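Local coordinates for YrdC-like domain-containing protein (Streptococcus mutans, PDB 3L7V) that may bind double-stranded RNA and may take part in tRNA modification, at residues Glu83-Asn88 against Tyr185-Asn190; Ser73-Leu78 against Arg148-Thr153; Pro92-Cys97 against Thr158-Ile163; Val59-Thr64 against Asp212-Ala217. All blocks are in the same frame, centred on the assembly; numbering follows the deposited sequence.

Interaction 1 (Glu83-Asn88 against Tyr185-Asn190); sequences EAKKRN and YASSAN. With SO4 (sulfate ion), chain H; SO4 (sulfate ion), chain B.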
# COMPACT_ATOMS: atom_id res chain seq x y z
N GLU A 83 -16.75 -3.10 6.65
CA GLU A 83 -17.99 -2.65 7.28
C GLU A 83 -17.94 -1.18 7.72
O GLU A 83 -18.89 -0.43 7.48
CB GLU A 83 -18.34 -3.54 8.48
CG GLU A 83 -19.54 -3.07 9.30
N ALA A 84 -16.84 -0.78 8.35
CA ALA A 84 -16.70 0.58 8.87
C ALA A 84 -16.69 1.65 7.78
O ALA A 84 -17.22 2.74 7.99
CB ALA A 84 -15.43 0.70 9.74
N LYS A 85 -16.10 1.34 6.63
CA LYS A 85 -16.05 2.27 5.51
C LYS A 85 -17.24 2.10 4.57
O LYS A 85 -17.54 2.99 3.78
CB LYS A 85 -14.77 2.10 4.68
CG LYS A 85 -13.50 2.38 5.42
CD LYS A 85 -12.49 3.08 4.54
CE LYS A 85 -12.34 2.42 3.18
NZ LYS A 85 -11.40 3.20 2.32
N LYS A 86 -17.90 0.94 4.67
CA LYS A 86 -18.94 0.56 3.72
C LYS A 86 -18.34 0.46 2.32
O LYS A 86 -18.86 1.02 1.35
CB LYS A 86 -20.12 1.54 3.75
N ARG A 87 -17.22 -0.26 2.23
CA ARG A 87 -16.44 -0.39 1.01
C ARG A 87 -16.91 -1.59 0.18
O ARG A 87 -17.31 -2.61 0.74
CB ARG A 87 -14.96 -0.53 1.38
CG ARG A 87 -13.99 -0.83 0.25
CD ARG A 87 -12.59 -1.02 0.84
NE ARG A 87 -11.56 -1.35 -0.15
CZ ARG A 87 -10.74 -0.47 -0.70
NH1 ARG A 87 -10.83 0.82 -0.38
NH2 ARG A 87 -9.82 -0.86 -1.57
N ASN A 88 -16.87 -1.46 -1.14
CA ASN A 88 -17.20 -2.58 -2.02
C ASN A 88 -16.25 -3.76 -1.83
O ASN A 88 -15.03 -3.60 -1.84
CB ASN A 88 -17.22 -2.13 -3.48
N TYR A 185 -2.09 -5.23 6.20
CA TYR A 185 -2.94 -4.81 5.07
C TYR A 185 -3.63 -3.49 5.38
O TYR A 185 -3.76 -3.11 6.55
CB TYR A 185 -4.00 -5.88 4.74
CG TYR A 185 -3.47 -7.29 4.74
CD1 TYR A 185 -3.80 -8.19 5.75
CD2 TYR A 185 -2.62 -7.74 3.72
CE1 TYR A 185 -3.31 -9.48 5.76
CE2 TYR A 185 -2.13 -9.03 3.73
CZ TYR A 185 -2.48 -9.90 4.74
OH TYR A 185 -1.98 -11.18 4.74
N ALA A 186 -4.10 -2.79 4.34
CA ALA A 186 -4.60 -1.43 4.53
C ALA A 186 -5.56 -0.91 3.47
O ALA A 186 -5.67 -1.45 2.37
CB ALA A 186 -3.45 -0.45 4.68
N SER A 187 -6.22 0.18 3.84
CA SER A 187 -7.16 0.92 3.01
C SER A 187 -7.17 2.34 3.60
O SER A 187 -6.83 2.53 4.77
CB SER A 187 -8.55 0.29 3.13
OG SER A 187 -9.35 0.57 2.00
N SER A 188 -7.55 3.34 2.81
CA SER A 188 -7.49 4.72 3.32
C SER A 188 -8.60 5.01 4.32
O SER A 188 -9.69 4.45 4.23
CB SER A 188 -7.49 5.76 2.19
OG SER A 188 -8.74 5.84 1.54
N ALA A 189 -8.31 5.89 5.27
CA ALA A 189 -9.23 6.25 6.35
C ALA A 189 -10.18 7.38 5.93
O ALA A 189 -10.01 8.54 6.34
CB ALA A 189 -8.45 6.65 7.62
N ASN A 190 -11.20 7.02 5.16
CA ASN A 190 -12.02 7.95 4.39
C ASN A 190 -11.22 8.74 3.36
O ASN A 190 -10.76 8.15 2.37
CB ASN A 190 -12.85 8.88 5.27
CG ASN A 190 -14.29 8.42 5.38
OD1 ASN A 190 -14.63 7.34 4.90
ND2 ASN A 190 -15.13 9.23 6.01
S SO4 H . -13.26 3.67 -1.04
O1 SO4 H . -14.20 4.67 -1.54
O2 SO4 H . -12.51 3.11 -2.16
O3 SO4 H . -12.33 4.31 -0.11
O4 SO4 H . -14.00 2.60 -0.36
S SO4 B . -6.97 2.98 -1.31
O1 SO4 B . -6.94 1.62 -1.86
O2 SO4 B . -7.25 3.94 -2.37
O3 SO4 B . -8.04 3.07 -0.30
O4 SO4 B . -5.67 3.32 -0.73
O HOH W 1 -16.62 5.83 3.94

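Interaction 2 (Ser73-Leu78 against Arg148-Thr153); sequences SDKKGL and REELMT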
# COMPACT_ATOMS: atom_id res chain seq x y z
N SER A 73 -4.24 -7.08 10.18
CA SER A 73 -3.41 -8.22 9.78
C SER A 73 -4.12 -9.59 9.70
O SER A 73 -3.46 -10.62 9.53
CB SER A 73 -2.15 -8.31 10.65
OG SER A 73 -2.45 -8.78 11.95
N ASP A 74 -5.45 -9.62 9.80
CA ASP A 74 -6.18 -10.87 9.59
C ASP A 74 -7.59 -10.70 9.02
O ASP A 74 -8.08 -9.59 8.87
CB ASP A 74 -6.21 -11.71 10.88
CG ASP A 74 -6.86 -10.97 12.04
OD1 ASP A 74 -7.66 -10.03 11.79
OD2 ASP A 74 -6.56 -11.33 13.20
N LYS A 75 -8.24 -11.82 8.71
CA LYS A 75 -9.59 -11.79 8.14
C LYS A 75 -10.64 -11.09 9.04
O LYS A 75 -11.43 -10.27 8.56
CB LYS A 75 -10.04 -13.22 7.79
CG LYS A 75 -11.47 -13.34 7.27
CD LYS A 75 -11.59 -12.81 5.85
CE LYS A 75 -12.97 -13.11 5.27
NZ LYS A 75 -13.17 -14.55 4.93
N LYS A 76 -10.64 -11.42 10.33
CA LYS A 76 -11.52 -10.75 11.30
C LYS A 76 -11.34 -9.22 11.33
O LYS A 76 -12.32 -8.48 11.49
CB LYS A 76 -11.31 -11.32 12.71
CG LYS A 76 -12.43 -12.19 13.22
CD LYS A 76 -13.57 -11.34 13.79
CE LYS A 76 -14.45 -10.74 12.69
NZ LYS A 76 -15.39 -9.71 13.20
N GLY A 77 -10.10 -8.75 11.20
CA GLY A 77 -9.84 -7.31 11.15
C GLY A 77 -10.29 -6.70 9.83
O GLY A 77 -10.75 -5.56 9.80
N LEU A 78 -10.14 -7.47 8.74
CA LEU A 78 -10.54 -7.01 7.41
C LEU A 78 -12.04 -6.83 7.28
O LEU A 78 -12.49 -5.85 6.69
CB LEU A 78 -10.02 -7.97 6.32
CG LEU A 78 -8.56 -7.79 5.92
CD1 LEU A 78 -7.99 -9.06 5.30
CD2 LEU A 78 -8.41 -6.59 4.96
N ARG A 148 -8.53 -15.11 4.02
CA ARG A 148 -8.19 -13.69 3.82
C ARG A 148 -7.96 -13.29 2.35
O ARG A 148 -8.10 -12.11 1.99
CB ARG A 148 -6.96 -13.31 4.66
CG ARG A 148 -5.75 -14.16 4.38
CD ARG A 148 -4.56 -13.77 5.25
NE ARG A 148 -4.79 -14.09 6.65
CZ ARG A 148 -3.90 -13.88 7.62
NH1 ARG A 148 -4.20 -14.21 8.87
NH2 ARG A 148 -2.72 -13.34 7.34
N GLU A 149 -7.64 -14.28 1.51
CA GLU A 149 -7.42 -14.08 0.07
C GLU A 149 -8.64 -13.46 -0.59
O GLU A 149 -8.57 -12.93 -1.69
CB GLU A 149 -7.12 -15.41 -0.64
CG GLU A 149 -6.45 -16.45 0.22
CD GLU A 149 -7.43 -17.22 1.08
OE1 GLU A 149 -8.44 -17.71 0.53
OE2 GLU A 149 -7.19 -17.35 2.31
N GLU A 150 -9.78 -13.56 0.10
CA GLU A 150 -11.02 -13.03 -0.44
C GLU A 150 -11.01 -11.50 -0.38
O GLU A 150 -11.59 -10.84 -1.25
CB GLU A 150 -12.20 -13.63 0.33
CG GLU A 150 -13.55 -13.02 0.04
CD GLU A 150 -14.61 -13.41 1.09
OE1 GLU A 150 -15.79 -13.02 0.91
OE2 GLU A 150 -14.27 -14.10 2.08
N LEU A 151 -10.34 -10.93 0.62
CA LEU A 151 -10.38 -9.49 0.86
C LEU A 151 -9.08 -8.70 0.55
O LEU A 151 -9.08 -7.47 0.63
CB LEU A 151 -10.86 -9.19 2.30
CG LEU A 151 -12.33 -9.47 2.68
CD1 LEU A 151 -13.31 -8.90 1.67
CD2 LEU A 151 -12.55 -10.96 2.82
N MSE A 152 -8.00 -9.38 0.20
CA MSE A 152 -6.77 -8.66 -0.16
C MSE A 152 -6.08 -9.13 -1.46
O MSE A 152 -4.96 -8.72 -1.76
CB MSE A 152 -5.79 -8.60 1.03
CG MSE A 152 -5.81 -9.80 1.97
SE MSE A 152 -4.95 -11.40 1.26
CE MSE A 152 -3.37 -10.55 0.43
N THR A 153 -6.75 -9.99 -2.22
CA THR A 153 -6.41 -10.24 -3.61
C THR A 153 -7.69 -10.08 -4.42
O THR A 153 -8.79 -10.15 -3.86
CB THR A 153 -5.84 -11.67 -3.87
OG1 THR A 153 -6.89 -12.64 -3.78
CG2 THR A 153 -4.75 -12.02 -2.88

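Interaction 3 (Pro92-Cys97 against Thr158-Ile163); sequences PGVVLC and TSCFVI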
# COMPACT_ATOMS: atom_id res chain seq x y z
N PRO A 92 -10.20 -4.73 -3.23
CA PRO A 92 -9.28 -5.30 -2.23
C PRO A 92 -8.44 -4.27 -1.46
O PRO A 92 -8.16 -3.18 -1.99
CB PRO A 92 -8.36 -6.21 -3.07
CG PRO A 92 -8.93 -6.19 -4.49
CD PRO A 92 -9.72 -4.93 -4.61
N GLY A 93 -8.05 -4.61 -0.23
CA GLY A 93 -7.01 -3.88 0.47
C GLY A 93 -5.64 -4.13 -0.17
O GLY A 93 -5.48 -5.08 -0.95
N VAL A 94 -4.66 -3.30 0.16
CA VAL A 94 -3.31 -3.39 -0.41
C VAL A 94 -2.32 -4.04 0.56
O VAL A 94 -2.57 -4.07 1.78
CB VAL A 94 -2.78 -1.98 -0.76
CG1 VAL A 94 -3.83 -1.19 -1.54
CG2 VAL A 94 -2.40 -1.24 0.51
N VAL A 95 -1.21 -4.56 0.03
CA VAL A 95 -0.15 -5.16 0.86
C VAL A 95 0.98 -4.17 1.21
O VAL A 95 1.66 -3.66 0.32
CB VAL A 95 0.47 -6.42 0.19
CG1 VAL A 95 1.50 -7.05 1.10
CG2 VAL A 95 -0.60 -7.42 -0.17
N LEU A 96 1.18 -3.90 2.50
CA LEU A 96 2.22 -2.95 2.95
C LEU A 96 3.57 -3.63 3.20
O LEU A 96 3.70 -4.39 4.16
CB LEU A 96 1.77 -2.23 4.24
CG LEU A 96 0.52 -1.34 4.25
CD1 LEU A 96 0.18 -0.91 5.67
CD2 LEU A 96 0.67 -0.13 3.34
N CYS A 97 4.57 -3.34 2.36
CA CYS A 97 5.90 -3.97 2.44
C CYS A 97 6.89 -3.18 3.31
O CYS A 97 7.10 -1.98 3.11
CB CYS A 97 6.50 -4.20 1.03
SG CYS A 97 5.62 -5.43 -0.02
N THR A 158 -4.17 -11.12 -8.10
CA THR A 158 -3.17 -10.06 -8.02
C THR A 158 -3.41 -9.22 -6.76
O THR A 158 -4.51 -9.24 -6.20
CB THR A 158 -3.21 -9.14 -9.28
OG1 THR A 158 -4.52 -8.57 -9.43
CG2 THR A 158 -2.86 -9.93 -10.55
N SER A 159 -2.37 -8.51 -6.30
CA SER A 159 -2.51 -7.48 -5.25
C SER A 159 -1.70 -6.23 -5.61
O SER A 159 -0.86 -6.27 -6.52
CB SER A 159 -2.04 -7.98 -3.88
OG SER A 159 -2.75 -9.13 -3.44
N CYS A 160 -1.96 -5.13 -4.89
CA CYS A 160 -1.13 -3.93 -4.97
C CYS A 160 -0.09 -3.93 -3.84
O CYS A 160 -0.45 -3.85 -2.67
CB CYS A 160 -1.99 -2.65 -4.88
SG CYS A 160 -1.03 -1.08 -5.01
N PHE A 161 1.20 -4.00 -4.21
CA PHE A 161 2.30 -4.00 -3.23
C PHE A 161 2.94 -2.60 -3.12
O PHE A 161 3.39 -2.04 -4.12
CB PHE A 161 3.38 -5.03 -3.64
CG PHE A 161 2.94 -6.48 -3.52
CD1 PHE A 161 3.21 -7.22 -2.37
CD2 PHE A 161 2.27 -7.10 -4.56
CE1 PHE A 161 2.81 -8.53 -2.26
CE2 PHE A 161 1.86 -8.42 -4.45
CZ PHE A 161 2.14 -9.14 -3.30
N VAL A 162 3.00 -2.04 -1.92
CA VAL A 162 3.41 -0.64 -1.71
C VAL A 162 4.65 -0.52 -0.84
O VAL A 162 4.75 -1.23 0.15
CB VAL A 162 2.29 0.16 -1.00
CG1 VAL A 162 2.63 1.62 -0.95
CG2 VAL A 162 0.96 -0.05 -1.68
N ILE A 163 5.56 0.39 -1.19
CA ILE A 163 6.75 0.72 -0.38
C ILE A 163 6.84 2.21 -0.05
O ILE A 163 6.22 3.02 -0.73
CB ILE A 163 8.10 0.37 -1.11
CG1 ILE A 163 8.13 1.02 -2.51
CG2 ILE A 163 8.35 -1.13 -1.16
CD1 ILE A 163 9.48 0.99 -3.21

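Interaction 4 (Val59-Thr64 against Asp212-Ala217); sequences VIVCPT and DLVIEA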
# COMPACT_ATOMS: atom_id res chain seq x y z
N VAL A 59 -7.33 -3.66 14.86
CA VAL A 59 -7.51 -2.62 13.84
C VAL A 59 -7.11 -1.25 14.38
O VAL A 59 -7.60 -0.82 15.44
CB VAL A 59 -8.99 -2.49 13.38
CG1 VAL A 59 -9.13 -1.36 12.38
CG2 VAL A 59 -9.52 -3.80 12.80
N ILE A 60 -6.22 -0.55 13.67
CA ILE A 60 -5.80 0.79 14.05
C ILE A 60 -5.91 1.82 12.92
O ILE A 60 -6.05 1.45 11.75
CB ILE A 60 -4.35 0.81 14.61
CG1 ILE A 60 -3.33 0.62 13.48
CG2 ILE A 60 -4.15 -0.25 15.69
CD1 ILE A 60 -1.91 0.73 13.96
N VAL A 61 -5.87 3.11 13.28
CA VAL A 61 -5.73 4.19 12.31
C VAL A 61 -4.31 4.76 12.43
O VAL A 61 -3.79 4.85 13.54
CB VAL A 61 -6.81 5.30 12.48
CG1 VAL A 61 -6.32 6.62 11.90
CG2 VAL A 61 -8.14 4.88 11.83
N CYS A 62 -3.70 5.12 11.29
CA CYS A 62 -2.27 5.44 11.22
C CYS A 62 -1.94 6.45 10.11
O CYS A 62 -2.45 6.32 9.00
CB CYS A 62 -1.49 4.14 10.99
SG CYS A 62 0.32 4.24 10.80
N PRO A 63 -1.06 7.43 10.40
CA PRO A 63 -0.67 8.51 9.47
C PRO A 63 0.17 7.99 8.32
O PRO A 63 0.91 7.03 8.51
CB PRO A 63 0.21 9.43 10.33
CG PRO A 63 0.17 8.90 11.71
CD PRO A 63 -0.24 7.46 11.62
N THR A 64 0.06 8.62 7.15
CA THR A 64 0.96 8.34 6.03
C THR A 64 1.44 9.64 5.42
O THR A 64 1.04 10.72 5.86
CB THR A 64 0.25 7.53 4.93
OG1 THR A 64 -0.71 8.37 4.29
CG2 THR A 64 -0.44 6.33 5.52
N ASP A 212 -9.77 0.40 17.25
CA ASP A 212 -9.21 0.18 18.59
C ASP A 212 -8.21 1.26 19.07
O ASP A 212 -8.02 1.44 20.27
CB ASP A 212 -8.55 -1.20 18.71
CG ASP A 212 -9.47 -2.34 18.25
OD1 ASP A 212 -10.70 -2.29 18.48
OD2 ASP A 212 -8.94 -3.31 17.66
N LEU A 213 -7.57 1.97 18.13
CA LEU A 213 -6.61 3.04 18.46
C LEU A 213 -6.43 4.00 17.27
O LEU A 213 -6.45 3.57 16.11
CB LEU A 213 -5.25 2.44 18.84
CG LEU A 213 -4.08 3.36 19.18
CD1 LEU A 213 -4.18 3.84 20.62
CD2 LEU A 213 -2.75 2.64 18.97
N VAL A 214 -6.25 5.28 17.56
CA VAL A 214 -5.94 6.28 16.54
C VAL A 214 -4.60 6.96 16.83
O VAL A 214 -4.43 7.59 17.87
CB VAL A 214 -7.02 7.40 16.46
CG1 VAL A 214 -6.65 8.42 15.37
CG2 VAL A 214 -8.42 6.80 16.22
N ILE A 215 -3.65 6.83 15.90
CA ILE A 215 -2.36 7.49 16.04
C ILE A 215 -2.39 8.81 15.25
O ILE A 215 -2.67 8.79 14.05
CB ILE A 215 -1.22 6.57 15.55
CG1 ILE A 215 -1.12 5.32 16.43
CG2 ILE A 215 0.10 7.31 15.51
CD1 ILE A 215 -0.41 4.12 15.75
N GLU A 216 -2.11 9.92 15.93
CA GLU A 216 -2.17 11.28 15.35
C GLU A 216 -0.79 11.86 14.99
O GLU A 216 0.17 11.65 15.73
CB GLU A 216 -2.88 12.25 16.30
CG GLU A 216 -4.29 11.83 16.72
CD GLU A 216 -5.06 12.93 17.46
OE1 GLU A 216 -4.56 14.07 17.58
OE2 GLU A 216 -6.19 12.65 17.91
N ALA A 217 -0.72 12.61 13.88
CA ALA A 217 0.49 13.33 13.45
C ALA A 217 0.20 14.32 12.30
O ALA A 217 0.88 14.29 11.28
CB ALA A 217 1.60 12.36 13.04

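Interaction 1 (Glu83-Asn88 against Tyr185-Asn190)
Lys85, in the last turn of helix 75-85, reaches across to Ser187 and Ser188 of strand 185-188. Its CB points toward the strand, and CG stands beside the backbone N (chi1 -63°); the bend at chi2 brings CD to 3.1 Å from Ser188 O, and the bend at chi3 turns CE to face both that carbonyl and the Ser187 hydroxyl. At the tip, three acceptors share one ammonium group: NZ donates to Ser188 O at 2.9 Å, to O3 of the sulfate of chain H at 2.8 Å, and weakly to Ser187 OG at 3.3 Å. Arg87 comes in extended from CG to NE and lays one face of its guanidinium over Ser187 OG. NH1 is only 2.8 Å from that OG, yet the angle is too poor for a hydrogen bond; the group is held instead through NE to Lys91 O and NH2 to Pro92 O. O3 of a second sulfate, of chain B, accepts a hydrogen bond from Ser188 N at 3.2 Å. At the outer end a water donates to both Lys85 O and Asn190 OD1. Lys86, with positive phi, ends the helix in a Schellman motif and turns the chain between Lys85 and Arg87. Lys-x-Arg facing Ser-x-Asn is the signature of the YrdC/Sua5 family, and the sulfates, probably from the crystallisation liquor, are consistent with an anion-binding cleft there.

Interaction 2 (Ser73-Leu78 against Arg148-Thr153)
Lys75 lies against Arg148 and Leu151 where the N-terminal turn of helix 75-85, capped by Asp74, meets the short, weakly bonded helix 149-152. The lysine chain crosses the Leu151 side chain at about a right angle, and its CE presses on Leu151 CD2 at 3.3 Å, tighter than an ordinary carbon contact. Beyond this point NZ forms a salt bridge with Glu150 OE2 at 3.1 Å, meeting the oxygen nearly along its C-O axis, and also donates to Gly147 O. One turn further along, Leu78 points at the other helix: its CD1 packs on CG of selenomethionine Met152 at 4.0 Å and on Leu151 CB at 4.2 Å, the two leucine side chains running antiparallel alongside one another. Arg148 packs against the backbone of Ser73 and Asp74. CG sits between its backbone N and carbonyl carbon (chi1 57°), and the chain bends at chi3 so that one face of the guanidinium lies under Asp74 CA and Ser73 O. Outside this first shell, the same guanidinium is positioned by a salt bridge from NH1 to Asp146 OD1 and by a cation-pi contact with Tyr144. Asp74, whose backbone roofs the arginine, is itself fixed at both carboxylate oxygens: OD2 accepts from Gly57 N, and OD1 takes the N-cap bond from Gly77 N at 2.8 Å.

Interaction 3 (Pro92-Cys97 against Thr158-Ile163)
Cys97 SG sits at the rim of the Phe161 ring, 5.2 Å from the ring centroid and 83° off its normal, a sulfur-aromatic contact made edge-on beside a parallel beta ladder. Strands 94-96 and 158-163 are neighbours in the middle of the mixed sheet of this alpha/beta YrdC-like fold, their directions diverging by 35° as the sheet twists. The ladder is carried by alternating donors and acceptors. Val95 uses both of its backbone groups, N giving to Cys160 O at 2.9 Å and O receiving Val162 N at 3.1 Å; Val162 O in turn receives Cys97 N.

On the face that carries Val95 and Phe161, these two side chains point the same way, side by side. Val95 CB is 3.8 Å from Phe161 CD1, and its CG2 lies over one ring face, while SG of Cys97, placed beside its own backbone N (chi1 -66°), takes the edge at the same CD1. Leu103 and Leu106 of helix 100-106, together with the ring of Trp133, enclose the phenylalanine further. On the opposite face, the one that carries Val162, the side chains of Val94 and Val162 cross obliquely with their CG2 atoms 4.2 Å apart, and the side chain of Val94 comes within about 4 Å of a bound sulfate. At the start of the pair, Ser159 CB packs on Val95 CG2 at 4.0 Å, and its OG is bonded to both Met152 O and Trp133 NE1.

Interaction 4 (Val59-Thr64 against Asp212-Ala217)
Ile215 and Pro63 form the apolar centre of this parallel strand pair, set roughly perpendicular so that Ile215 CG2 lies 3.9 Å from Pro63 CD. The isoleucine spreads its two branches: CG2, anti to the backbone N, goes to the proline ring, while CG1 carries CD1 back toward Ile60, whose own CD1 it meets at 4.1 Å. Pro63 CG also touches Ala217 CB, extending the apolar patch past the end of the ladder. On the other face of the sheet Val61 and Val214 stand side by side, pointing the same way, with their CG1 atoms 3.9 Å apart.

Between these two layers runs the backbone ladder. Val61 N gives to Leu213 O at 2.9 Å, and Val61 O accepts from Ile215 N at 3.1 Å. The axes of the strands diverge by only 8°, so the two strands run almost parallel.

At the polar edge, Asp212 continues the pairing with both backbone and side chain. Its backbone N donates to Val59 O, and its OD2 accepts Val59 N at 3.2 Å, a bond that arrives from above the carboxylate plane. OD1 has a salt-bridge partner in Arg80.

Strand 67-72 flanks 59-64, bonding to Ile60 and Cys62, and strand 37-40 flanks 213-216 as the sheet's edge in this chain, while Ile52 of helix 47-54 packs on Ile60 and Leu213.

Helix 75-85 joins interactions 1 and 2: its capped start packs on helix 149-152, and its end and the following turn present Lys85 and Arg87 to strand 185-188. Interaction 3 joins both. Ala186 O lies 3.0 Å from Val94 N and Arg87 NH2 2.9 Å from Pro92 O, while Leu151 O is 3.2 Å from Gly93 N and Met152 O 2.8 Å from Ser159 OG. Interaction 4 lies farther along the sheet, its centre about 19 Å from those of 2 and 3, though Val59 CG2 touches Gly77 O at 3.7 Å. Two sulfates sit at interaction 1, one about 4 Å from the Val94 side chain, consistent with an anion-binding cleft; another lies about 5 Å from Ala217.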